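Protein transport protein SEC7 (Saccharomyces cerevisiae, PDB 4OIY) activates the small GTPase ARF1 at the trans-Golgi network through its Sec7 guanine nucleotide-exchange domain, the part present here, for vesicle budding and Golgi traffic. Local coordinates at residues Leu140-Leu143 and Asn144-His148; Gly181-Asn184 and Glu185-Asn189; Asn154-Ser157 and Leu158-Leu162; Ser94-Gln97 and Ser98-Leu101; Lys129-Thr132 and Ala133-Ser137. All blocks are in the same frame, centred on the assembly; numbering follows the deposited sequence.

How the contacts relate
All five contacts lie in one helical Sec7 domain, and each is local to its own stretch of chain. Contacts 1 and 5 share helix 130-148, their centres about 17 Å apart. Contacts 1, 2 and 3 form a cluster with centres 10 to 12 Å apart, where helices 130-148, 158-164 and 176-188 meet: Leu-143 CD1 lies 3.5 Å from Phe-183 CE2, and Met-156 CE lies 3.6 Å from Met-142 CG. Contact 4 touches this cluster through Leu-96 CD1, 3.7 Å from Ile-141 CG1, while Leu-136 joins contact 5 to Leu-182 of contact 2. Contact 5 comes nearest the magnesium-binding Asp-121, whose side chain is about 8 Å from that of Ala-130.

Contact 1. Residues Leu140-Leu143 and Asn144-His148; sequences LIML and NTDLH
The carboxylate of Asp-146 lies one helical turn beyond Met-142, with OD2 4.0 Å from Met-142 CG, and the same oxygen forms a salt bridge with Lys-153. A second flat group, the Asn-144 amide, is held at both ends: OD1 accepts from Ile-191 N, and ND2 donates over 2.9 Å to a water that also gives a hydrogen bond to Ile-141 O. This water lies 2.9 Å from Thr-145 OG1 as well, tying three residues of one turn together. With CG anti to its backbone N (chi1 -173°), Asn-144 brings the amide to the chain terminus. The third flat group, the His-148 ring, carries Leu-147 CB over one face, offset toward the rim; NE2 probably bonds to Ala-187 O, and ND1 makes a weak bond to Asn-144 O.

Leucines suit the inward side. Leu-143 and Leu-147 touch through their CD1 methyls at 3.7 Å and pack on helix 176-188. Underneath run regular i to i+4 backbone bonds, such as Asn-144 N to Leu-140 O at 2.9 Å. With leucines on one side and Asn-144, Thr-145 and Asp-146 on others, this part of helix 130-148 is amphipathic, as expected in the all-helical Sec7 fold. With a lysine paired to Asp-146 and both ends of the Asn-144 amide engaged, polar side chains at these buried positions have partners, and the amide is probably held against flipping.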
loop_
_atom_site.group_PDB
_atom_site.type_symbol
_atom_site.label_atom_id
_atom_site.label_comp_id
_atom_site.label_asym_id
_atom_site.label_seq_id
_atom_site.Cartn_x
_atom_site.Cartn_y
_atom_site.Cartn_z
ATOM N N LEU A 140 0.142 5.331 12.294
ATOM C CA LEU A 140 1.112 4.250 12.256
ATOM C C LEU A 140 2.231 4.554 11.273
ATOM O O LEU A 140 3.384 4.253 11.553
ATOM C CB LEU A 140 0.442 2.919 11.904
ATOM C CG LEU A 140 -0.476 2.353 12.993
ATOM C CD1 LEU A 140 -1.351 1.237 12.457
ATOM C CD2 LEU A 140 0.342 1.885 14.188
ATOM N N ILE A 141 1.902 5.149 10.128
ATOM C CA ILE A 141 2.933 5.548 9.163
ATOM C C ILE A 141 3.857 6.596 9.781
ATOM O O ILE A 141 5.085 6.526 9.638
ATOM C CB ILE A 141 2.307 6.088 7.859
ATOM C CG1 ILE A 141 1.675 4.939 7.063
ATOM C CG2 ILE A 141 3.360 6.792 6.999
ATOM C CD1 ILE A 141 0.738 5.393 5.973
ATOM N N MET A 142 3.278 7.557 10.488
ATOM C CA MET A 142 4.079 8.606 11.136
ATOM C C MET A 142 4.966 8.038 12.237
ATOM O O MET A 142 6.114 8.434 12.382
ATOM C CB MET A 142 3.184 9.693 11.720
ATOM C CG MET A 142 3.974 10.786 12.411
ATOM S SD MET A 142 2.976 12.202 12.860
ATOM C CE MET A 142 1.793 11.575 14.026
ATOM N N LEU A 143 4.421 7.111 13.017
ATOM C CA LEU A 143 5.180 6.468 14.083
ATOM C C LEU A 143 6.355 5.729 13.475
ATOM O O LEU A 143 7.477 5.815 13.973
ATOM C CB LEU A 143 4.293 5.487 14.856
ATOM C CG LEU A 143 5.017 4.649 15.909
ATOM C CD1 LEU A 143 5.569 5.509 17.035
ATOM C CD2 LEU A 143 4.103 3.575 16.458
ATOM N N ASN A 144 6.090 5.014 12.386
ATOM C CA ASN A 144 7.119 4.234 11.705
ATOM C C ASN A 144 8.273 5.118 11.260
ATOM O O ASN A 144 9.436 4.785 11.471
ATOM C CB ASN A 144 6.526 3.527 10.485
ATOM C CG ASN A 144 7.507 2.577 9.841
ATOM O OD1 ASN A 144 7.933 1.601 10.459
ATOM N ND2 ASN A 144 7.873 2.852 8.597
ATOM N N THR A 145 7.932 6.248 10.653
ATOM C CA THR A 145 8.925 7.233 10.236
ATOM C C THR A 145 9.709 7.771 11.433
ATOM O O THR A 145 10.940 7.771 11.420
ATOM C CB THR A 145 8.251 8.393 9.485
ATOM O OG1 THR A 145 7.687 7.903 8.261
ATOM C CG2 THR A 145 9.247 9.489 9.157
ATOM N N ASP A 146 9.009 8.208 12.477
ATOM C CA ASP A 146 9.682 8.850 13.611
ATOM C C ASP A 146 10.536 7.882 14.418
ATOM O O ASP A 146 11.518 8.294 15.018
ATOM C CB ASP A 146 8.689 9.581 14.523
ATOM C CG ASP A 146 8.121 10.843 13.882
ATOM O OD1 ASP A 146 8.501 11.172 12.732
ATOM O OD2 ASP A 146 7.289 11.504 14.538
ATOM N N LEU A 147 10.183 6.599 14.433
ATOM C CA LEU A 147 11.003 5.623 15.144
ATOM C C LEU A 147 12.222 5.182 14.335
ATOM O O LEU A 147 13.287 4.948 14.916
ATOM C CB LEU A 147 10.178 4.402 15.561
ATOM C CG LEU A 147 9.169 4.635 16.687
ATOM C CD1 LEU A 147 8.513 3.319 17.065
ATOM C CD2 LEU A 147 9.818 5.266 17.910
ATOM N N HIS A 148 12.080 5.080 13.012
ATOM C CA HIS A 148 13.085 4.413 12.178
ATOM C C HIS A 148 13.790 5.262 11.114
ATOM O O HIS A 148 14.905 4.923 10.714
ATOM C CB HIS A 148 12.446 3.206 11.490
ATOM C CG HIS A 148 12.019 2.137 12.442
ATOM N ND1 HIS A 148 10.696 1.849 12.702
ATOM C CD2 HIS A 148 12.747 1.299 13.215
ATOM C CE1 HIS A 148 10.629 0.878 13.593
ATOM N NE2 HIS A 148 11.860 0.525 13.920
HETATM O O HOH W 1 6.753 5.269 7.425
#

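Contact 2. Residues Gly181-Asn184 and Glu185-Asn189; sequences GLFN and EIANN
Four backbone bonds of alpha-helical i to i+4 type join residues 181-184 to the turn that follows, among them Ala-187 N to Phe-183 O at 2.8 Å and Asn-188 N to Asn-184 O at 2.9 Å. The first is the straighter, with an N-H...O angle of 165° against 146° for the second, which lies beside the helix end.

Apolar contact is modest. Ala-187 CB approaches the Phe-183 ring obliquely, 4.4 Å from CE1; the small methyl suits a place where Leu-147 also presses. These residues belong to helix 176-188, the last helix of this Sec7 domain, and their large side chains serve its packing: Leu-182 and Ile-186 meet Val-89 of helix 88-96, while Phe-183 fits against Phe-161 of helix 158-164.

Polar side chains occupy the outer side. Glu-185 places CG anti to its own carbonyl carbon, and this first torsion (chi1 -71°) brings CG within 3.4 Å of Gly-181 O; the extended chain beyond it lets OE1 hydrogen-bond with Ser-87 OG. OE2 of Glu-185 comes back to 4.1 Å from Leu-182 CD2. The amide of Asn-184 sets OD1 in plane at the edge of the Phe-183 ring. Asn-188 folds back over Asn-184 O, its CG 3.3 Å away; ND2 comes near the same carbonyl, but at an angle too poor for a hydrogen bond.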
loop_
_atom_site.group_PDB
_atom_site.type_symbol
_atom_site.label_atom_id
_atom_site.label_comp_id
_atom_site.label_asym_id
_atom_site.label_seq_id
_atom_site.Cartn_x
_atom_site.Cartn_y
_atom_site.Cartn_z
ATOM N N GLY A 181 0.279 -2.322 21.964
ATOM C CA GLY A 181 0.615 -3.472 21.143
ATOM C C GLY A 181 1.055 -3.071 19.747
ATOM O O GLY A 181 2.080 -3.513 19.265
ATOM N N LEU A 182 0.279 -2.204 19.110
ATOM C CA LEU A 182 0.626 -1.754 17.765
ATOM C C LEU A 182 1.930 -0.953 17.756
ATOM O O LEU A 182 2.752 -1.121 16.854
ATOM C CB LEU A 182 -0.503 -0.918 17.158
ATOM C CG LEU A 182 -1.871 -1.592 17.006
ATOM C CD1 LEU A 182 -2.849 -0.635 16.343
ATOM C CD2 LEU A 182 -1.751 -2.883 16.222
ATOM N N PHE A 183 2.101 -0.083 18.747
ATOM C CA PHE A 183 3.337 0.674 18.906
ATOM C C PHE A 183 4.547 -0.258 18.907
ATOM O O PHE A 183 5.518 -0.050 18.169
ATOM C CB PHE A 183 3.291 1.476 20.207
ATOM C CG PHE A 183 4.530 2.279 20.469
ATOM C CD1 PHE A 183 5.627 1.700 21.082
ATOM C CD2 PHE A 183 4.581 3.622 20.132
ATOM C CE1 PHE A 183 6.771 2.443 21.327
ATOM C CE2 PHE A 183 5.715 4.374 20.395
ATOM C CZ PHE A 183 6.812 3.778 20.984
ATOM N N ASN A 184 4.476 -1.307 19.717
ATOM C CA ASN A 184 5.585 -2.255 19.814
ATOM C C ASN A 184 5.819 -3.037 18.523
ATOM O O ASN A 184 6.964 -3.307 18.160
ATOM C CB ASN A 184 5.382 -3.198 21.005
ATOM C CG ASN A 184 5.529 -2.489 22.338
ATOM O OD1 ASN A 184 6.159 -1.437 22.428
ATOM N ND2 ASN A 184 4.949 -3.066 23.381
ATOM N N GLU A 185 4.746 -3.374 17.810
ATOM C CA GLU A 185 4.880 -4.029 16.512
ATOM C C GLU A 185 5.699 -3.168 15.554
ATOM O O GLU A 185 6.612 -3.666 14.887
ATOM C CB GLU A 185 3.513 -4.342 15.904
ATOM C CG GLU A 185 2.779 -5.462 16.630
ATOM C CD GLU A 185 1.557 -5.954 15.883
ATOM O OE1 GLU A 185 1.610 -6.056 14.647
ATOM O OE2 GLU A 185 0.536 -6.264 16.539
ATOM N N ILE A 186 5.389 -1.875 15.506
ATOM C CA ILE A 186 6.128 -0.949 14.653
ATOM C C ILE A 186 7.556 -0.794 15.159
ATOM O O ILE A 186 8.494 -0.860 14.370
ATOM C CB ILE A 186 5.445 0.434 14.580
ATOM C CG1 ILE A 186 4.093 0.328 13.859
ATOM C CG2 ILE A 186 6.355 1.457 13.895
ATOM C CD1 ILE A 186 4.184 0.163 12.360
ATOM N N ALA A 187 7.711 -0.575 16.463
ATOM C CA ALA A 187 9.040 -0.367 17.054
ATOM C C ALA A 187 9.986 -1.533 16.774
ATOM O O ALA A 187 11.176 -1.323 16.532
ATOM C CB ALA A 187 8.928 -0.131 18.554
ATOM N N ASN A 188 9.462 -2.755 16.798
ATOM C CA ASN A 188 10.306 -3.944 16.674
ATOM C C ASN A 188 10.596 -4.358 15.237
ATOM O O ASN A 188 11.582 -5.056 14.986
ATOM C CB ASN A 188 9.677 -5.113 17.432
ATOM C CG ASN A 188 9.698 -4.915 18.935
ATOM O OD1 ASN A 188 10.478 -4.119 19.460
ATOM N ND2 ASN A 188 8.853 -5.655 19.639
ATOM N N ASN A 189 9.732 -3.958 14.304
ATOM C CA ASN A 189 9.917 -4.267 12.886
ATOM C C ASN A 189 9.413 -3.133 11.986
ATOM O O ASN A 189 8.212 -3.004 11.737
ATOM C CB ASN A 189 9.230 -5.591 12.526
ATOM C CG ASN A 189 9.907 -6.799 13.168
ATOM O OD1 ASN A 189 11.012 -7.187 12.777
ATOM N ND2 ASN A 189 9.256 -7.389 14.162
#

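Contact 3. Residues Asn154-Ser157 and Leu158-Leu162; sequences NKMS and LQEFL
Glu-160 turns its carboxylate back toward the loop, and Ser-157 N meets OE1 from above the carboxylate plane, 39° out of it, instead of within it. The bond is nevertheless straight at its hydrogen, 168° over 3.2 Å. OE1 also accepts from a water at 2.8 Å that bonds in turn to Lys-155 O, so the loop backbone is tied to the carboxylate both directly and through solvent.

Ser-157 answers in the other direction. Its OG sits between the backbone N and the carbonyl carbon (chi1 63°), which places it at the open end of the first turn to accept from Glu-160 N at 3.2 Å. The side chain of Glu-160 passes close by, CG lying 3.4 Å from Ser-157 OG. Serine suits this place because its short hydroxyl reaches an amide that has no helical carbonyl before it. With an alanine in place of Ser-157, Glu-160 N would probably be left without its capping acceptor and the first turn would be less firmly held.

The apolar half lies on the inward side. Met-156, bent at its last torsion, brings SD to the edge of the Phe-161 ring, near its plane, and to 4.1 Å from Phe-161 CB. Phe-161 itself continues to Leu-140 of helix 130-148, while Met-156 rests on Met-142. A flexible thioether adapts well to such a junction. The reciprocal bonds of Ser-157 and Glu-160 are a capping box, and the contact of Met-156 with Phe-161, residues flanking it, is a hydrophobic staple; together they start helix 158-164.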
loop_
_atom_site.group_PDB
_atom_site.type_symbol
_atom_site.label_atom_id
_atom_site.label_comp_id
_atom_site.label_asym_id
_atom_site.label_seq_id
_atom_site.Cartn_x
_atom_site.Cartn_y
_atom_site.Cartn_z
ATOM N N ASN A 154 12.769 13.902 16.827
ATOM C CA ASN A 154 13.076 12.877 17.815
ATOM C C ASN A 154 12.097 11.708 17.713
ATOM O O ASN A 154 10.993 11.844 17.175
ATOM C CB ASN A 154 13.017 13.449 19.237
ATOM C CG ASN A 154 14.239 14.283 19.591
ATOM O OD1 ASN A 154 15.352 13.762 19.743
ATOM N ND2 ASN A 154 14.036 15.583 19.750
ATOM N N LYS A 155 12.503 10.566 18.245
ATOM C CA LYS A 155 11.623 9.405 18.319
ATOM C C LYS A 155 10.330 9.756 19.040
ATOM O O LYS A 155 10.342 10.418 20.076
ATOM C CB LYS A 155 12.314 8.243 19.032
ATOM C CG LYS A 155 13.350 7.567 18.156
ATOM C CD LYS A 155 14.015 6.383 18.838
ATOM C CE LYS A 155 14.696 5.499 17.808
ATOM N NZ LYS A 155 15.526 4.414 18.397
ATOM N N MET A 156 9.215 9.305 18.474
ATOM C CA MET A 156 7.902 9.486 19.072
ATOM C C MET A 156 7.749 8.532 20.252
ATOM O O MET A 156 8.021 7.342 20.128
ATOM C CB MET A 156 6.809 9.200 18.042
ATOM C CG MET A 156 5.412 9.562 18.519
ATOM S SD MET A 156 4.125 9.125 17.335
ATOM C CE MET A 156 4.558 10.173 15.952
ATOM N N SER A 157 7.309 9.055 21.390
ATOM C CA SER A 157 7.093 8.233 22.574
ATOM C C SER A 157 5.755 7.533 22.466
ATOM O O SER A 157 4.869 7.976 21.732
ATOM C CB SER A 157 7.113 9.079 23.853
ATOM O OG SER A 157 6.051 10.018 23.860
ATOM N N LEU A 158 5.607 6.446 23.206
ATOM C CA LEU A 158 4.311 5.786 23.301
ATOM C C LEU A 158 3.234 6.761 23.772
ATOM O O LEU A 158 2.144 6.784 23.214
ATOM C CB LEU A 158 4.386 4.572 24.229
ATOM C CG LEU A 158 3.059 3.891 24.575
ATOM C CD1 LEU A 158 2.387 3.327 23.338
ATOM C CD2 LEU A 158 3.281 2.792 25.593
ATOM N N GLN A 159 3.530 7.578 24.778
ATOM C CA GLN A 159 2.555 8.560 25.246
ATOM C C GLN A 159 2.043 9.442 24.106
ATOM O O GLN A 159 0.837 9.657 23.973
ATOM C CB GLN A 159 3.129 9.420 26.385
ATOM C CG GLN A 159 2.165 10.499 26.882
ATOM C CD GLN A 159 0.857 9.946 27.423
ATOM O OE1 GLN A 159 0.799 8.818 27.894
ATOM N NE2 GLN A 159 -0.200 10.746 27.354
ATOM N N GLU A 160 2.955 9.937 23.272
ATOM C CA GLU A 160 2.575 10.781 22.144
ATOM C C GLU A 160 1.715 10.034 21.126
ATOM O O GLU A 160 0.766 10.593 20.582
ATOM C CB GLU A 160 3.815 11.374 21.479
ATOM C CG GLU A 160 4.403 12.517 22.289
ATOM C CD GLU A 160 5.817 12.884 21.888
ATOM O OE1 GLU A 160 6.463 12.119 21.141
ATOM O OE2 GLU A 160 6.288 13.952 22.340
ATOM N N PHE A 161 2.042 8.770 20.889
ATOM C CA PHE A 161 1.263 7.928 19.979
ATOM C C PHE A 161 -0.176 7.750 20.494
ATOM O O PHE A 161 -1.133 7.839 19.725
ATOM C CB PHE A 161 1.969 6.591 19.785
ATOM C CG PHE A 161 1.241 5.652 18.877
ATOM C CD1 PHE A 161 1.085 5.948 17.527
ATOM C CD2 PHE A 161 0.721 4.470 19.365
ATOM C CE1 PHE A 161 0.416 5.078 16.685
ATOM C CE2 PHE A 161 0.046 3.601 18.532
ATOM C CZ PHE A 161 -0.113 3.907 17.193
ATOM N N LEU A 162 -0.328 7.520 21.795
ATOM C CA LEU A 162 -1.650 7.449 22.420
ATOM C C LEU A 162 -2.416 8.748 22.232
ATOM O O LEU A 162 -3.588 8.736 21.847
ATOM C CB LEU A 162 -1.537 7.131 23.913
ATOM C CG LEU A 162 -0.850 5.817 24.271
ATOM C CD1 LEU A 162 -0.722 5.721 25.780
ATOM C CD2 LEU A 162 -1.572 4.600 23.708
HETATM O O HOH W 2 9.236 12.595 21.317
#

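Contact 4. Residues Ser94-Gln97 and Ser98-Leu101; sequences SFLQ and SFRL
Aromatic contact dominates between residues 94-97 and 98-101: the edge of Phe-99 points into the face of Phe-95, a T-shaped pair with centroids 5.0 Å apart and planes at 67°. Phe-99 CE1 stands over the centre of the Phe-95 ring, 3.6 Å from Phe-95 CZ. The first torsion of Phe-99, with CG between the backbone N and carbonyl carbon (chi1 69°), folds the ring back over the helix end. Phe-99 also stacks on Phe-111, and Phe-95 meets Phe-115 and Phe-81, so the pair belongs to a larger aromatic cluster near the centre of the chain. With an alanine in place of Phe-95, the edge of Phe-99 would probably lose the face it rests on, and a gap would open within this cluster.

Aliphatic contact continues alongside, where Leu-96 CD2 lies 3.8 Å from Leu-101 CD1 and 4.2 Å from Phe-99 CZ. The branched ends of both leucines let a methyl of each meet beside the Phe-99 ring.

Hydrogen bonding gathers on one acceptor. Phe-95 O takes the Ser-98 hydroxyl at 2.6 Å, in the carbonyl plane and on a lone pair, and Ser-98 N at 3.1 Å from well above that plane. Serine thus supplies two donors to a carbonyl at the end of helix 88-96. The chain then enters the loop that, in Sec7 domains, carries the glutamic finger of nucleotide exchange, ahead of helix 105-122. Since the two donors approach Phe-95 O from different directions, they probably fix the turn that delivers Phe-99 to the aromatic core.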
loop_
_atom_site.group_PDB
_atom_site.type_symbol
_atom_site.label_atom_id
_atom_site.label_comp_id
_atom_site.label_asym_id
_atom_site.label_seq_id
_atom_site.Cartn_x
_atom_site.Cartn_y
_atom_site.Cartn_z
ATOM N N SER A 94 2.416 -5.373 4.898
ATOM C CA SER A 94 2.237 -6.127 3.665
ATOM C C SER A 94 1.874 -5.199 2.505
ATOM O O SER A 94 2.446 -5.279 1.422
ATOM C CB SER A 94 1.153 -7.188 3.846
ATOM O OG SER A 94 0.840 -7.814 2.613
ATOM N N PHE A 95 0.943 -4.292 2.766
ATOM C CA PHE A 95 0.448 -3.371 1.752
ATOM C C PHE A 95 1.515 -2.357 1.309
ATOM O O PHE A 95 1.818 -2.241 0.120
ATOM C CB PHE A 95 -0.781 -2.651 2.310
ATOM C CG PHE A 95 -1.468 -1.749 1.326
ATOM C CD1 PHE A 95 -1.922 -2.237 0.113
ATOM C CD2 PHE A 95 -1.706 -0.417 1.640
ATOM C CE1 PHE A 95 -2.564 -1.400 -0.791
ATOM C CE2 PHE A 95 -2.353 0.420 0.751
ATOM C CZ PHE A 95 -2.786 -0.072 -0.469
ATOM N N LEU A 96 2.082 -1.622 2.258
ATOM C CA LEU A 96 2.985 -0.518 1.914
ATOM C C LEU A 96 4.348 -0.960 1.406
ATOM O O LEU A 96 5.053 -0.165 0.799
ATOM C CB LEU A 96 3.165 0.438 3.093
ATOM C CG LEU A 96 1.913 1.193 3.549
ATOM C CD1 LEU A 96 2.251 2.078 4.739
ATOM C CD2 LEU A 96 1.308 2.022 2.425
ATOM N N GLN A 97 4.721 -2.216 1.638
ATOM C CA GLN A 97 5.988 -2.728 1.118
ATOM C C GLN A 97 5.832 -3.253 -0.322
ATOM O O GLN A 97 6.807 -3.740 -0.923
ATOM C CB GLN A 97 6.540 -3.816 2.053
ATOM C CG GLN A 97 7.023 -3.252 3.383
ATOM C CD GLN A 97 7.634 -4.299 4.305
ATOM O OE1 GLN A 97 7.447 -5.503 4.116
ATOM N NE2 GLN A 97 8.364 -3.836 5.315
ATOM N N SER A 98 4.621 -3.151 -0.882
ATOM C CA SER A 98 4.350 -3.615 -2.255
ATOM C C SER A 98 4.369 -2.521 -3.338
ATOM O O SER A 98 4.298 -2.831 -4.529
ATOM C CB SER A 98 3.010 -4.355 -2.312
ATOM O OG SER A 98 1.901 -3.475 -2.219
ATOM N N PHE A 99 4.424 -1.256 -2.931
ATOM C CA PHE A 99 4.495 -0.118 -3.849
ATOM C C PHE A 99 4.958 1.107 -3.056
ATOM O O PHE A 99 4.935 1.103 -1.828
ATOM C CB PHE A 99 3.125 0.159 -4.479
ATOM C CG PHE A 99 2.120 0.693 -3.500
ATOM C CD1 PHE A 99 1.462 -0.151 -2.627
ATOM C CD2 PHE A 99 1.851 2.045 -3.435
ATOM C CE1 PHE A 99 0.547 0.347 -1.709
ATOM C CE2 PHE A 99 0.940 2.553 -2.528
ATOM C CZ PHE A 99 0.279 1.705 -1.661
ATOM N N ARG A 100 5.389 2.151 -3.759
ATOM C CA ARG A 100 5.701 3.427 -3.116
ATOM C C ARG A 100 4.523 4.381 -3.194
ATOM O O ARG A 100 4.030 4.678 -4.280
ATOM C CB ARG A 100 6.904 4.085 -3.788
ATOM C CG ARG A 100 7.391 5.330 -3.065
ATOM C CD ARG A 100 8.579 5.970 -3.757
ATOM N NE ARG A 100 8.191 6.851 -4.854
ATOM C CZ ARG A 100 9.029 7.635 -5.532
ATOM N NH1 ARG A 100 10.325 7.645 -5.248
ATOM N NH2 ARG A 100 8.565 8.402 -6.505
ATOM N N LEU A 101 4.064 4.864 -2.038
ATOM C CA LEU A 101 3.010 5.866 -2.009
ATOM C C LEU A 101 3.444 7.096 -2.798
ATOM O O LEU A 101 4.590 7.528 -2.656
ATOM C CB LEU A 101 2.670 6.288 -0.572
ATOM C CG LEU A 101 1.745 5.363 0.228
ATOM C CD1 LEU A 101 1.784 5.758 1.689
ATOM C CD2 LEU A 101 0.319 5.399 -0.288
#

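Contact 5. Residues Lys129-Thr132 and Ala133-Ser137; sequences KADT and AYVLS
Thr-132 and Leu-136, one turn apart and joined by the helical bond from Leu-136 N to Thr-132 O at 3.0 Å, form with Ala-133 the close-packed side of this first part of helix 130-148. All three are buried: Thr-132 packs on Phe-127, Leu-136 fills the interface with Leu-179 and Leu-182 of helix 176-188 through its branched end, and Ala-133 presents only a methyl to Ile-88. The hydroxyl of Thr-132 bonds to Ile-168 O, so a polar group on a buried residue has a partner. Behind it, Ser-137 N bonds to Ala-133 O; the hydroxyl of Ser-137 reaches the same oxygen in the conformer described here, but a second conformer makes that bond doubtful.

The other side is looser and turned to solvent. Asp-131 places CG anti to its backbone N (chi1 -160°), and this carries OD1 over toward the next turn, 3.7 Å from Tyr-134 CD2 and 4.2 Å from Val-135 CG1. Carboxylate and ring planes differ by 23°, and the oxygen meets the ring obliquely. Tyr-134 runs on to Asp-109 and meets the Tyr-138 ring edge to face.

A regular backbone is common to both sides, with Tyr-134 N bonded to Ala-130 O at 2.8 Å and Val-135 N to Asp-131 O almost straight, at 173°. The sequence belongs to the helix that, in Sec7 domains, contributes to the hydrophobic groove for Arf. A carboxylate in the first turn of a helix would probably be stabilised by the helix dipole, consistent with an aspartate at this exposed position while alanine, threonine and leucine occupy the inner face.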
loop_
_atom_site.group_PDB
_atom_site.type_symbol
_atom_site.label_atom_id
_atom_site.label_comp_id
_atom_site.label_asym_id
_atom_site.label_seq_id
_atom_site.Cartn_x
_atom_site.Cartn_y
_atom_site.Cartn_z
ATOM N N LYS A 129 -15.892 1.039 12.508
ATOM C CA LYS A 129 -15.912 1.937 11.356
ATOM C C LYS A 129 -14.585 1.887 10.614
ATOM O O LYS A 129 -13.520 1.844 11.238
ATOM C CB LYS A 129 -16.157 3.386 11.806
ATOM C CG LYS A 129 -17.360 3.589 12.710
ATOM C CD LYS A 129 -18.668 3.433 11.963
ATOM C CE LYS A 129 -19.842 3.753 12.872
ATOM N NZ LYS A 129 -21.125 3.780 12.124
ATOM N N ALA A 130 -14.647 1.922 9.288
ATOM C CA ALA A 130 -13.443 2.049 8.472
ATOM C C ALA A 130 -12.663 3.334 8.772
ATOM O O ALA A 130 -11.443 3.356 8.658
ATOM C CB ALA A 130 -13.791 1.975 6.990
ATOM N N ASP A 131 -13.357 4.398 9.169
ATOM C CA ASP A 131 -12.700 5.684 9.439
ATOM C C ASP A 131 -11.665 5.522 10.554
ATOM O O ASP A 131 -10.639 6.180 10.547
ATOM C CB ASP A 131 -13.739 6.754 9.827
ATOM C CG ASP A 131 -13.230 8.175 9.654
ATOM O OD1 ASP A 131 -12.365 8.408 8.794
ATOM O OD2 ASP A 131 -13.727 9.077 10.367
ATOM N N THR A 132 -11.936 4.631 11.501
ATOM C CA THR A 132 -10.987 4.358 12.582
ATOM C C THR A 132 -9.706 3.744 12.030
ATOM O O THR A 132 -8.615 4.186 12.367
ATOM C CB THR A 132 -11.600 3.408 13.617
ATOM O OG1 THR A 132 -12.816 3.977 14.120
ATOM C CG2 THR A 132 -10.639 3.151 14.760
ATOM N N ALA A 133 -9.846 2.740 11.166
ATOM C CA ALA A 133 -8.683 2.112 10.544
ATOM C C ALA A 133 -7.936 3.097 9.637
ATOM O O ALA A 133 -6.709 3.100 9.585
ATOM C CB ALA A 133 -9.094 0.869 9.767
ATOM N N TYR A 134 -8.692 3.939 8.939
ATOM C CA TYR A 134 -8.143 4.964 8.060
ATOM C C TYR A 134 -7.228 5.918 8.825
ATOM O O TYR A 134 -6.062 6.066 8.492
ATOM C CB TYR A 134 -9.290 5.732 7.391
ATOM C CG TYR A 134 -8.908 6.927 6.530
ATOM C CD1 TYR A 134 -8.321 6.761 5.282
ATOM C CD2 TYR A 134 -9.213 8.221 6.934
ATOM C CE1 TYR A 134 -8.014 7.849 4.485
ATOM C CE2 TYR A 134 -8.904 9.313 6.143
ATOM C CZ TYR A 134 -8.307 9.124 4.919
ATOM O OH TYR A 134 -8.011 10.220 4.129
ATOM N N VAL A 135 -7.750 6.556 9.874
ATOM C CA VAL A 135 -6.932 7.523 10.607
ATOM C C VAL A 135 -5.786 6.866 11.363
ATOM O O VAL A 135 -4.694 7.428 11.467
ATOM C CB VAL A 135 -7.744 8.431 11.555
ATOM C CG1 VAL A 135 -8.788 9.218 10.776
ATOM C CG2 VAL A 135 -8.361 7.640 12.699
ATOM N N LEU A 136 -6.029 5.665 11.886
ATOM C CA LEU A 136 -4.993 4.943 12.608
ATOM C C LEU A 136 -3.823 4.621 11.687
ATOM O O LEU A 136 -2.676 4.664 12.111
ATOM C CB LEU A 136 -5.564 3.667 13.226
ATOM C CG LEU A 136 -4.601 2.804 14.050
ATOM C CD1 LEU A 136 -3.931 3.628 15.137
ATOM C CD2 LEU A 136 -5.348 1.629 14.656
ATOM N N SER A 137 -4.119 4.326 10.421
ATOM C CA SER A 137 -3.070 4.001 9.457
ATOM C C SER A 137 -2.090 5.158 9.267
ATOM O O SER A 137 -0.895 4.944 9.177
ATOM C CB SER A 137 -3.676 3.582 8.121
ATOM O OG SER A 137 -4.396 2.379 8.274
#